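Local coordinates for core protein VP7 (Bluetongue virus, PDB 1BVP) that helps form the inner capsid of the virus, assembling as trimers into 260 capsomers on a scaffold of the protein VP3, at residues E60-C65 with P325-H330; F142-A145 with V149-V152; F194-A197 with S201-T204; H276-L281 with D318-L323. All coordinates share one frame; numbering follows the deposited sequence.

Interaction 1. Residues E60-C65 with P325-H330; sequences EMFFMC and PEFAIH
F62 and F63, consecutive residues on helix 55-73, meet P325 and F327 on the loop that leaves helix 304-323, and the three phenylalanines form an aromatic cluster. F327 is the loop's main contribution. Its CB lies in the plane of the F63 ring, at the edge of that ring, 4.0 Å from F63 CZ. One step out, F327 CG is 3.9 Å from F63 CE1, and CD1 and CD2 stay close to the same carbon, because F63 CE1 stands over the centre of the F327 face. The pair is T-shaped, F63 presenting its edge and F327 its face, with centroids 5.1 Å apart and planes at 83°. At the far end, F327 CZ reaches F62 CE2 at 3.9 Å; those two rings meet rim to rim, neither covering the other. P325 takes a face of F62 instead: its CG makes a CH-pi contact 3.9 Å from the ring centroid, displaced toward the CG side of the ring. F62 extends to the loop with its CG anti to the backbone N (chi1 -180°), whereas F63 swings its CG beside the backbone N (chi1 -66°), and both rings reach F327 from their different directions. No hydrogen bond joins the segments. Y84 meets the F63 ring, L316 of helix 304-323 and L281 of helix 276-286 touch F62, and T277 touches F327, placing the cluster among three helices of the helical domain.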
loop_
_atom_site.group_PDB
_atom_site.type_symbol
_atom_site.label_atom_id
_atom_site.label_comp_id
_atom_site.label_asym_id
_atom_site.label_seq_id
_atom_site.Cartn_x
_atom_site.Cartn_y
_atom_site.Cartn_z
ATOM N N GLU A 60 -15.431 -2.385 32.921
ATOM C CA GLU A 60 -16.628 -3.174 32.674
ATOM C C GLU A 60 -17.096 -3.057 31.211
ATOM O O GLU A 60 -17.476 -4.056 30.590
ATOM C CB GLU A 60 -17.697 -2.730 33.669
ATOM C CG GLU A 60 -18.869 -3.646 33.782
ATOM C CD GLU A 60 -18.716 -4.651 34.884
ATOM O OE1 GLU A 60 -17.535 -4.965 35.247
ATOM O OE2 GLU A 60 -19.800 -5.119 35.360
ATOM N N MET A 61 -17.044 -1.851 30.647
ATOM C CA MET A 61 -17.457 -1.671 29.254
ATOM C C MET A 61 -16.445 -2.335 28.330
ATOM O O MET A 61 -16.822 -2.980 27.340
ATOM C CB MET A 61 -17.578 -0.202 28.881
ATOM C CG MET A 61 -18.065 -0.041 27.451
ATOM S SD MET A 61 -18.366 1.659 26.977
ATOM C CE MET A 61 -20.107 1.626 27.183
ATOM N N PHE A 62 -15.160 -2.170 28.658
ATOM C CA PHE A 62 -14.108 -2.787 27.880
ATOM C C PHE A 62 -14.274 -4.309 27.897
ATOM O O PHE A 62 -14.119 -4.969 26.857
ATOM C CB PHE A 62 -12.724 -2.422 28.388
ATOM C CG PHE A 62 -11.638 -3.060 27.581
ATOM C CD1 PHE A 62 -11.360 -2.600 26.295
ATOM C CD2 PHE A 62 -10.985 -4.198 28.045
ATOM C CE1 PHE A 62 -10.457 -3.272 25.473
ATOM C CE2 PHE A 62 -10.080 -4.883 27.236
ATOM C CZ PHE A 62 -9.815 -4.424 25.947
ATOM N N PHE A 63 -14.606 -4.874 29.059
ATOM C CA PHE A 63 -14.799 -6.312 29.135
ATOM C C PHE A 63 -15.949 -6.756 28.270
ATOM O O PHE A 63 -15.921 -7.854 27.724
ATOM C CB PHE A 63 -15.018 -6.761 30.552
ATOM C CG PHE A 63 -13.825 -6.570 31.433
ATOM C CD1 PHE A 63 -12.535 -6.547 30.900
ATOM C CD2 PHE A 63 -13.984 -6.414 32.811
ATOM C CE1 PHE A 63 -11.426 -6.374 31.729
ATOM C CE2 PHE A 63 -12.879 -6.240 33.640
ATOM C CZ PHE A 63 -11.601 -6.218 33.107
ATOM N N MET A 64 -16.935 -5.877 28.080
ATOM C CA MET A 64 -18.087 -6.215 27.248
ATOM C C MET A 64 -17.607 -6.310 25.805
ATOM O O MET A 64 -18.008 -7.187 25.057
ATOM C CB MET A 64 -19.177 -5.146 27.367
ATOM C CG MET A 64 -20.333 -5.421 26.444
ATOM S SD MET A 64 -21.511 -4.114 26.323
ATOM C CE MET A 64 -20.581 -2.753 25.529
ATOM N N CYS A 65 -16.739 -5.387 25.422
ATOM C CA CYS A 65 -16.184 -5.379 24.082
ATOM C C CYS A 65 -15.289 -6.599 23.858
ATOM O O CYS A 65 -15.381 -7.269 22.810
ATOM C CB CYS A 65 -15.404 -4.119 23.907
ATOM S SG CYS A 65 -16.484 -2.722 23.702
ATOM N N PRO A 325 -8.634 1.036 29.933
ATOM C CA PRO A 325 -8.873 0.159 31.084
ATOM C C PRO A 325 -7.591 -0.238 31.808
ATOM O O PRO A 325 -6.493 -0.043 31.285
ATOM C CB PRO A 325 -9.575 -1.036 30.455
ATOM C CG PRO A 325 -8.966 -1.128 29.131
ATOM C CD PRO A 325 -8.834 0.310 28.665
ATOM N N GLU A 326 -7.737 -0.716 33.044
ATOM C CA GLU A 326 -6.618 -1.151 33.876
ATOM C C GLU A 326 -7.011 -2.403 34.597
ATOM O O GLU A 326 -7.881 -2.399 35.452
ATOM C CB GLU A 326 -6.242 -0.122 34.927
ATOM C CG GLU A 326 -5.621 1.143 34.381
ATOM C CD GLU A 326 -5.268 2.129 35.487
ATOM O OE1 GLU A 326 -4.854 1.673 36.590
ATOM O OE2 GLU A 326 -5.428 3.354 35.260
ATOM N N PHE A 327 -6.373 -3.493 34.239
ATOM C CA PHE A 327 -6.658 -4.748 34.883
ATOM C C PHE A 327 -5.417 -5.609 34.796
ATOM O O PHE A 327 -4.462 -5.258 34.102
ATOM C CB PHE A 327 -7.872 -5.415 34.261
ATOM C CG PHE A 327 -7.752 -5.636 32.799
ATOM C CD1 PHE A 327 -7.922 -4.580 31.906
ATOM C CD2 PHE A 327 -7.493 -6.903 32.297
ATOM C CE1 PHE A 327 -7.836 -4.783 30.532
ATOM C CE2 PHE A 327 -7.405 -7.121 30.922
ATOM C CZ PHE A 327 -7.576 -6.062 30.044
ATOM N N ALA A 328 -5.443 -6.737 35.493
ATOM C CA ALA A 328 -4.309 -7.647 35.556
ATOM C C ALA A 328 -4.390 -8.866 34.656
ATOM O O ALA A 328 -5.451 -9.478 34.519
ATOM C CB ALA A 328 -4.127 -8.097 36.975
ATOM N N ILE A 329 -3.244 -9.240 34.089
ATOM C CA ILE A 329 -3.137 -10.424 33.226
ATOM C C ILE A 329 -2.052 -11.325 33.832
ATOM O O ILE A 329 -1.006 -10.839 34.285
ATOM C CB ILE A 329 -2.796 -10.016 31.783
ATOM C CG1 ILE A 329 -4.005 -9.311 31.168
ATOM C CG2 ILE A 329 -2.447 -11.227 30.965
ATOM C CD1 ILE A 329 -3.769 -8.751 29.817
ATOM N N HIS A 330 -2.334 -12.618 33.931
ATOM C CA HIS A 330 -1.369 -13.555 34.522
ATOM C C HIS A 330 -0.022 -13.516 33.831
ATOM O O HIS A 330 0.070 -13.618 32.605
ATOM C CB HIS A 330 -1.898 -14.992 34.496
ATOM C CG HIS A 330 -3.015 -15.250 35.455
ATOM N ND1 HIS A 330 -3.044 -14.717 36.733
ATOM C CD2 HIS A 330 -4.161 -15.959 35.315
ATOM C CE1 HIS A 330 -4.167 -15.082 37.334
ATOM N NE2 HIS A 330 -4.864 -15.836 36.496
#

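Interaction 2. Residues F142-A145 with V149-V152; sequences FMRA and VTAV
M143 and T150 bring the two chain runs to 5.2 Å between CA atoms, residues 142-145 being extended without forming a regular strand and 149-152 beginning strand 149-155. The contact belongs to the jelly-roll beta domain of VP7, where a short connection folds back against its own following strand. The T150 side chain does the joining. Its OG1 accepts a nearly straight hydrogen bond from R144 N, 3.0 Å long with an N-H...O angle of 170°, so a backbone N-H on the irregular run is satisfied by a hydroxyl. The same OG1 also gives a weak bond to V149 O. With OG1 beside its backbone N (chi1 -66°), T150 turns CG2 the other way, where it meets the edge of the F142 ring at CD1. V152 CG2 lies obliquely to that ring at longer range. The poorly ordered R144 guanidinium lies only loosely near T150 CG2 and V152 CG2. S162 of strand 158-163 bonds F142 O, F136 meets the F142 ring edge-to-face, and N193 of the second subunit packs on F142. Two bends along the M143 chain (chi2 83°, chi3 54°) bring its SD to 3.4 Å from T150 OG1.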
loop_
_atom_site.group_PDB
_atom_site.type_symbol
_atom_site.label_atom_id
_atom_site.label_comp_id
_atom_site.label_asym_id
_atom_site.label_seq_id
_atom_site.Cartn_x
_atom_site.Cartn_y
_atom_site.Cartn_z
ATOM N N PHE A 142 28.598 -17.917 -19.269
ATOM C CA PHE A 142 28.534 -19.274 -18.733
ATOM C C PHE A 142 27.676 -20.126 -19.632
ATOM O O PHE A 142 26.496 -19.831 -19.880
ATOM C CB PHE A 142 28.037 -19.312 -17.304
ATOM C CG PHE A 142 27.930 -20.686 -16.749
ATOM C CD1 PHE A 142 26.851 -21.501 -17.078
ATOM C CD2 PHE A 142 28.924 -21.184 -15.902
ATOM C CE1 PHE A 142 26.759 -22.809 -16.571
ATOM C CE2 PHE A 142 28.849 -22.486 -15.392
ATOM C CZ PHE A 142 27.766 -23.304 -15.725
ATOM N N MET A 143 28.330 -21.138 -20.189
ATOM C CA MET A 143 27.697 -22.056 -21.108
ATOM C C MET A 143 27.860 -23.472 -20.589
ATOM O O MET A 143 28.948 -23.872 -20.204
ATOM C CB MET A 143 28.340 -21.921 -22.468
ATOM C CG MET A 143 27.703 -22.796 -23.497
ATOM S SD MET A 143 26.249 -22.073 -24.189
ATOM C CE MET A 143 26.836 -20.480 -24.730
ATOM N N ARG A 144 26.750 -24.187 -20.491
ATOM C CA ARG A 144 26.755 -25.550 -20.008
ATOM C C ARG A 144 27.313 -26.422 -21.135
ATOM O O ARG A 144 27.010 -26.203 -22.317
ATOM C CB ARG A 144 25.337 -25.949 -19.620
ATOM C CG ARG A 144 25.283 -27.024 -18.580
ATOM C CD ARG A 144 23.980 -26.926 -17.830
ATOM N NE ARG A 144 24.085 -26.104 -16.620
ATOM C CZ ARG A 144 23.128 -25.276 -16.189
ATOM N NH1 ARG A 144 21.993 -25.131 -16.886
ATOM N NH2 ARG A 144 23.261 -24.674 -15.003
ATOM N N ALA A 145 28.188 -27.357 -20.765
ATOM C CA ALA A 145 28.851 -28.251 -21.716
ATOM C C ALA A 145 27.876 -28.872 -22.711
ATOM O O ALA A 145 26.847 -29.447 -22.306
ATOM C CB ALA A 145 29.603 -29.337 -20.955
ATOM N N VAL A 149 23.129 -22.339 -26.134
ATOM C CA VAL A 149 22.485 -21.273 -25.367
ATOM C C VAL A 149 22.299 -21.827 -23.965
ATOM O O VAL A 149 21.988 -23.011 -23.806
ATOM C CB VAL A 149 21.127 -20.736 -25.977
ATOM C CG1 VAL A 149 20.955 -21.165 -27.408
ATOM C CG2 VAL A 149 19.935 -21.093 -25.131
ATOM N N THR A 150 22.658 -21.017 -22.967
ATOM C CA THR A 150 22.516 -21.384 -21.564
ATOM C C THR A 150 21.941 -20.211 -20.760
ATOM O O THR A 150 22.514 -19.098 -20.749
ATOM C CB THR A 150 23.842 -21.848 -20.959
ATOM O OG1 THR A 150 24.238 -23.065 -21.594
ATOM C CG2 THR A 150 23.689 -22.125 -19.470
ATOM N N ALA A 151 20.763 -20.472 -20.173
ATOM C CA ALA A 151 20.010 -19.528 -19.341
ATOM C C ALA A 151 20.336 -19.853 -17.903
ATOM O O ALA A 151 20.311 -21.013 -17.485
ATOM C CB ALA A 151 18.536 -19.685 -19.567
ATOM N N VAL A 152 20.519 -18.826 -17.104
ATOM C CA VAL A 152 20.896 -19.070 -15.732
ATOM C C VAL A 152 20.323 -17.920 -14.840
ATOM O O VAL A 152 20.103 -16.812 -15.348
ATOM C CB VAL A 152 22.465 -19.187 -15.779
ATOM C CG1 VAL A 152 23.165 -17.980 -15.215
ATOM C CG2 VAL A 152 22.915 -20.440 -15.205
#

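Interaction 3. Residues F194-A197 with S201-T204; sequences FAMA and SQQT
The F194 ring carries Q202 over one face: Q202 CB stands 3.7 Å above the ring plane, offset toward the rim, and makes a CH-pi contact 19° off the ring normal. Q202 CG continues alongside, 3.5 Å from F194 CZ, and the terminal amide is turned 59° from the ring plane. T204 OG1 approaches F194 CE1 obliquely, while its polar partners are I191 O and M242 N. F194 puts CG between its own N and carbonyl carbon (chi1 59°), which turns the ring toward the neighbouring strand, alongside the Q202 side chain. The backbones form an antiparallel hydrogen-bonded pair at the same residues. F194 N gives to Q202 O at 3.0 Å, and Q202 N returns a bond to F194 O at 2.9 Å. A195 and S201 follow as the non-hydrogen-bonded pair of this beta hairpin. Beyond it, M196 CG packs on Q202 CB at 3.7 Å. S201 OG is bonded to R140 of the third subunit, so the hairpin takes part in contacts between subunits. It joins strands 183-195 and 201-203 within the larger antiparallel sheet, where strand 183-195 also pairs with strands 223-225 and 241-252; W141 of a loop and M242 of strand 241-252 lie against F194.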
loop_
_atom_site.group_PDB
_atom_site.type_symbol
_atom_site.label_atom_id
_atom_site.label_comp_id
_atom_site.label_asym_id
_atom_site.label_seq_id
_atom_site.Cartn_x
_atom_site.Cartn_y
_atom_site.Cartn_z
ATOM N N PHE A 194 30.077 -7.641 -21.143
ATOM C CA PHE A 194 30.118 -8.761 -20.202
ATOM C C PHE A 194 31.503 -9.412 -20.092
ATOM O O PHE A 194 32.382 -9.161 -20.890
ATOM C CB PHE A 194 29.082 -9.823 -20.572
ATOM C CG PHE A 194 29.253 -10.399 -21.957
ATOM C CD1 PHE A 194 28.794 -9.707 -23.076
ATOM C CD2 PHE A 194 29.785 -11.682 -22.133
ATOM C CE1 PHE A 194 28.848 -10.285 -24.358
ATOM C CE2 PHE A 194 29.843 -12.274 -23.406
ATOM C CZ PHE A 194 29.373 -11.580 -24.516
ATOM N N ALA A 195 31.677 -10.257 -19.095
ATOM C CA ALA A 195 32.924 -10.933 -18.844
ATOM C C ALA A 195 32.919 -12.297 -19.476
ATOM O O ALA A 195 31.942 -13.043 -19.333
ATOM C CB ALA A 195 33.151 -11.079 -17.351
ATOM N N MET A 196 34.013 -12.622 -20.172
ATOM C CA MET A 196 34.170 -13.933 -20.795
ATOM C C MET A 196 34.700 -14.849 -19.691
ATOM O O MET A 196 35.170 -14.352 -18.661
ATOM C CB MET A 196 35.101 -13.822 -21.979
ATOM C CG MET A 196 34.431 -13.253 -23.218
ATOM S SD MET A 196 33.206 -14.429 -23.969
ATOM C CE MET A 196 33.683 -16.139 -23.169
ATOM N N ALA A 197 34.629 -16.168 -19.859
ATOM C CA ALA A 197 35.091 -17.073 -18.787
ATOM C C ALA A 197 36.496 -16.744 -18.258
ATOM O O ALA A 197 36.821 -16.932 -17.074
ATOM C CB ALA A 197 35.012 -18.513 -19.247
ATOM N N SER A 201 36.573 -8.531 -21.247
ATOM C CA SER A 201 35.311 -7.983 -21.703
ATOM C C SER A 201 34.950 -8.386 -23.120
ATOM O O SER A 201 35.802 -8.570 -23.963
ATOM C CB SER A 201 35.356 -6.468 -21.625
ATOM O OG SER A 201 35.643 -6.060 -20.298
ATOM N N GLN A 202 33.659 -8.432 -23.390
ATOM C CA GLN A 202 33.140 -8.772 -24.699
ATOM C C GLN A 202 31.847 -7.933 -24.866
ATOM O O GLN A 202 31.221 -7.539 -23.880
ATOM C CB GLN A 202 32.865 -10.272 -24.756
ATOM C CG GLN A 202 32.348 -10.762 -26.083
ATOM C CD GLN A 202 33.449 -11.127 -27.046
ATOM O OE1 GLN A 202 34.625 -11.171 -26.675
ATOM N NE2 GLN A 202 33.076 -11.395 -28.293
ATOM N N GLN A 203 31.498 -7.600 -26.103
ATOM C CA GLN A 203 30.304 -6.806 -26.390
ATOM C C GLN A 203 29.234 -7.659 -27.034
ATOM O O GLN A 203 29.537 -8.669 -27.684
ATOM C CB GLN A 203 30.618 -5.729 -27.414
ATOM C CG GLN A 203 30.467 -4.340 -26.928
ATOM C CD GLN A 203 31.706 -3.874 -26.232
ATOM O OE1 GLN A 203 32.221 -4.538 -25.318
ATOM N NE2 GLN A 203 32.239 -2.743 -26.695
ATOM N N THR A 204 27.986 -7.237 -26.881
ATOM C CA THR A 204 26.881 -7.919 -27.527
ATOM C C THR A 204 26.511 -7.015 -28.698
ATOM O O THR A 204 26.300 -5.809 -28.512
ATOM C CB THR A 204 25.698 -8.145 -26.572
ATOM O OG1 THR A 204 26.091 -9.083 -25.552
ATOM C CG2 THR A 204 24.523 -8.744 -27.336
#

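Interaction 4. Residues H276-L281 with D318-L323; sequences HTWHGL and DVYTVL
Two helices of the helical domain, 276-286 and 304-323, pack here through Y320, which reaches from the second helix to T277 and W278 near the start of the first. The W278 and Y320 side chains run antiparallel alongside one another. W278 CB lies over one face of the tyrosine ring, offset toward its rim, in a CH-pi contact 4.2 Å from the centroid; Y320 CE2 is the ring atom nearest to that CB, at 4.0 Å. Further along the indole, W278 CE3 comes to 4.0 Å from Y320 CG. The six-membered ring of the indole is set obliquely to the phenol, planes 51° apart. T277 takes the outer end: its CB is 3.4 Å from Y320 OH, and its CG2 sits at the edge of the ring, near its plane. With CG anti to the backbone N (chi1 -176°), Y320 extends toward the first helix. No hydrogen bond links the two segments directly. D275, just ahead of the first helix, bridges them instead, taking Y320 OH with OD2 and W278 N with OD1, so the buried hydroxyl is satisfied and the tyrosine tip is tied to the helix start. R274 adds a cation-pi contact to W278. The arrangement is a buried helix-helix contact of VP7's helical domain, made by a tyrosine from one helix against the N-terminal turn of another.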
loop_
_atom_site.group_PDB
_atom_site.type_symbol
_atom_site.label_atom_id
_atom_site.label_comp_id
_atom_site.label_asym_id
_atom_site.label_seq_id
_atom_site.Cartn_x
_atom_site.Cartn_y
_atom_site.Cartn_z
ATOM N N HIS A 276 2.030 -2.859 28.531
ATOM C CA HIS A 276 2.144 -4.268 28.876
ATOM C C HIS A 276 0.882 -5.061 28.912
ATOM O O HIS A 276 0.897 -6.253 28.610
ATOM C CB HIS A 276 2.888 -4.445 30.185
ATOM C CG HIS A 276 4.307 -3.976 30.122
ATOM N ND1 HIS A 276 4.680 -2.689 30.460
ATOM C CD2 HIS A 276 5.432 -4.596 29.685
ATOM C CE1 HIS A 276 5.973 -2.536 30.229
ATOM N NE2 HIS A 276 6.452 -3.676 29.759
ATOM N N THR A 277 -0.215 -4.411 29.272
ATOM C CA THR A 277 -1.491 -5.101 29.344
ATOM C C THR A 277 -1.998 -5.427 27.937
ATOM O O THR A 277 -2.357 -6.582 27.633
ATOM C CB THR A 277 -2.489 -4.265 30.166
ATOM O OG1 THR A 277 -1.957 -4.086 31.490
ATOM C CG2 THR A 277 -3.838 -4.964 30.258
ATOM N N TRP A 278 -1.950 -4.447 27.042
ATOM C CA TRP A 278 -2.416 -4.703 25.701
ATOM C C TRP A 278 -1.531 -5.767 25.058
ATOM O O TRP A 278 -1.996 -6.700 24.381
ATOM C CB TRP A 278 -2.360 -3.435 24.888
ATOM C CG TRP A 278 -2.615 -3.730 23.466
ATOM C CD1 TRP A 278 -1.705 -3.738 22.444
ATOM C CD2 TRP A 278 -3.838 -4.193 22.922
ATOM N NE1 TRP A 278 -2.290 -4.203 21.298
ATOM C CE2 TRP A 278 -3.602 -4.493 21.561
ATOM C CE3 TRP A 278 -5.118 -4.397 23.458
ATOM C CZ2 TRP A 278 -4.599 -4.987 20.722
ATOM C CZ3 TRP A 278 -6.117 -4.890 22.629
ATOM C CH2 TRP A 278 -5.850 -5.181 21.268
ATOM N N HIS A 279 -0.236 -5.589 25.252
ATOM C CA HIS A 279 0.722 -6.512 24.723
ATOM C C HIS A 279 0.425 -7.938 25.239
ATOM O O HIS A 279 0.317 -8.906 24.454
ATOM C CB HIS A 279 2.108 -6.007 25.096
ATOM C CG HIS A 279 3.206 -6.778 24.442
ATOM N ND1 HIS A 279 3.337 -6.858 23.075
ATOM C CD2 HIS A 279 4.147 -7.604 24.964
ATOM C CE1 HIS A 279 4.300 -7.712 22.782
ATOM N NE2 HIS A 279 4.806 -8.177 23.911
ATOM N N GLY A 280 0.200 -8.062 26.547
ATOM C CA GLY A 280 -0.130 -9.365 27.122
ATOM C C GLY A 280 -1.449 -9.942 26.610
ATOM O O GLY A 280 -1.541 -11.130 26.263
ATOM N N LEU A 281 -2.477 -9.097 26.569
ATOM C CA LEU A 281 -3.817 -9.481 26.121
ATOM C C LEU A 281 -3.802 -9.914 24.657
ATOM O O LEU A 281 -4.367 -10.963 24.296
ATOM C CB LEU A 281 -4.740 -8.272 26.264
ATOM C CG LEU A 281 -6.248 -8.289 26.581
ATOM C CD1 LEU A 281 -6.916 -7.300 25.651
ATOM C CD2 LEU A 281 -6.878 -9.637 26.453
ATOM N N ASP A 318 -8.482 -0.027 19.298
ATOM C CA ASP A 318 -8.942 1.359 19.327
ATOM C C ASP A 318 -9.816 1.600 20.555
ATOM O O ASP A 318 -9.684 2.630 21.214
ATOM C CB ASP A 318 -9.734 1.694 18.092
ATOM C CG ASP A 318 -8.886 1.731 16.852
ATOM O OD1 ASP A 318 -7.676 2.054 16.934
ATOM O OD2 ASP A 318 -9.475 1.491 15.787
ATOM N N VAL A 319 -10.698 0.647 20.868
ATOM C CA VAL A 319 -11.544 0.770 22.050
ATOM C C VAL A 319 -10.647 0.862 23.281
ATOM O O VAL A 319 -10.847 1.727 24.132
ATOM C CB VAL A 319 -12.503 -0.429 22.215
ATOM C CG1 VAL A 319 -13.182 -0.366 23.584
ATOM C CG2 VAL A 319 -13.552 -0.406 21.120
ATOM N N TYR A 320 -9.623 0.009 23.337
ATOM C CA TYR A 320 -8.689 -0.001 24.458
ATOM C C TYR A 320 -8.097 1.378 24.620
ATOM O O TYR A 320 -7.945 1.915 25.733
ATOM C CB TYR A 320 -7.552 -0.976 24.181
ATOM C CG TYR A 320 -6.577 -1.126 25.335
ATOM C CD1 TYR A 320 -6.794 -2.085 26.342
ATOM C CD2 TYR A 320 -5.429 -0.318 25.430
ATOM C CE1 TYR A 320 -5.884 -2.243 27.425
ATOM C CE2 TYR A 320 -4.520 -0.461 26.510
ATOM C CZ TYR A 320 -4.759 -1.425 27.495
ATOM O OH TYR A 320 -3.879 -1.583 28.547
ATOM N N THR A 321 -7.698 1.932 23.497
ATOM C CA THR A 321 -7.110 3.248 23.507
ATOM C C THR A 321 -8.040 4.330 24.059
ATOM O O THR A 321 -7.564 5.191 24.793
ATOM C CB THR A 321 -6.523 3.573 22.103
ATOM O OG1 THR A 321 -5.208 3.017 22.036
ATOM C CG2 THR A 321 -6.446 5.056 21.821
ATOM N N VAL A 322 -9.336 4.322 23.704
ATOM C CA VAL A 322 -10.232 5.343 24.246
ATOM C C VAL A 322 -10.724 5.057 25.673
ATOM O O VAL A 322 -10.713 5.964 26.485
ATOM C CB VAL A 322 -11.360 5.790 23.277
ATOM C CG1 VAL A 322 -11.017 5.409 21.859
ATOM C CG2 VAL A 322 -12.665 5.288 23.678
ATOM N N LEU A 323 -11.057 3.807 26.008
ATOM C CA LEU A 323 -11.498 3.465 27.365
ATOM C C LEU A 323 -10.404 3.445 28.436
ATOM O O LEU A 323 -10.704 3.588 29.610
ATOM C CB LEU A 323 -12.251 2.131 27.387
ATOM C CG LEU A 323 -13.589 2.187 26.620
ATOM C CD1 LEU A 323 -14.376 0.891 26.710
ATOM C CD2 LEU A 323 -14.415 3.318 27.184
#

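Interactions 1 and 4 lie in the helical domain, centres about 9 Å apart, and share a buried, largely apolar core: P325 packs against Y320, and I329 against T277 and L281, so the loop and helices 55-73, 276-286 and 304-323 hold one another through aromatic and aliphatic groups. Interactions 2 and 3 belong to the beta domain on the opposite side of the chain's centre, some 58 to 69 Å from the helical pair between centres. Only partly buried, they reach the same sheet and depend on hydrogen bonds that involve the backbone: one to a threonine hydroxyl in interaction 2, a strand pair in interaction 3. Interactions 2, 3 and 4 also meet other subunits of the trimer; interaction 1 touches none.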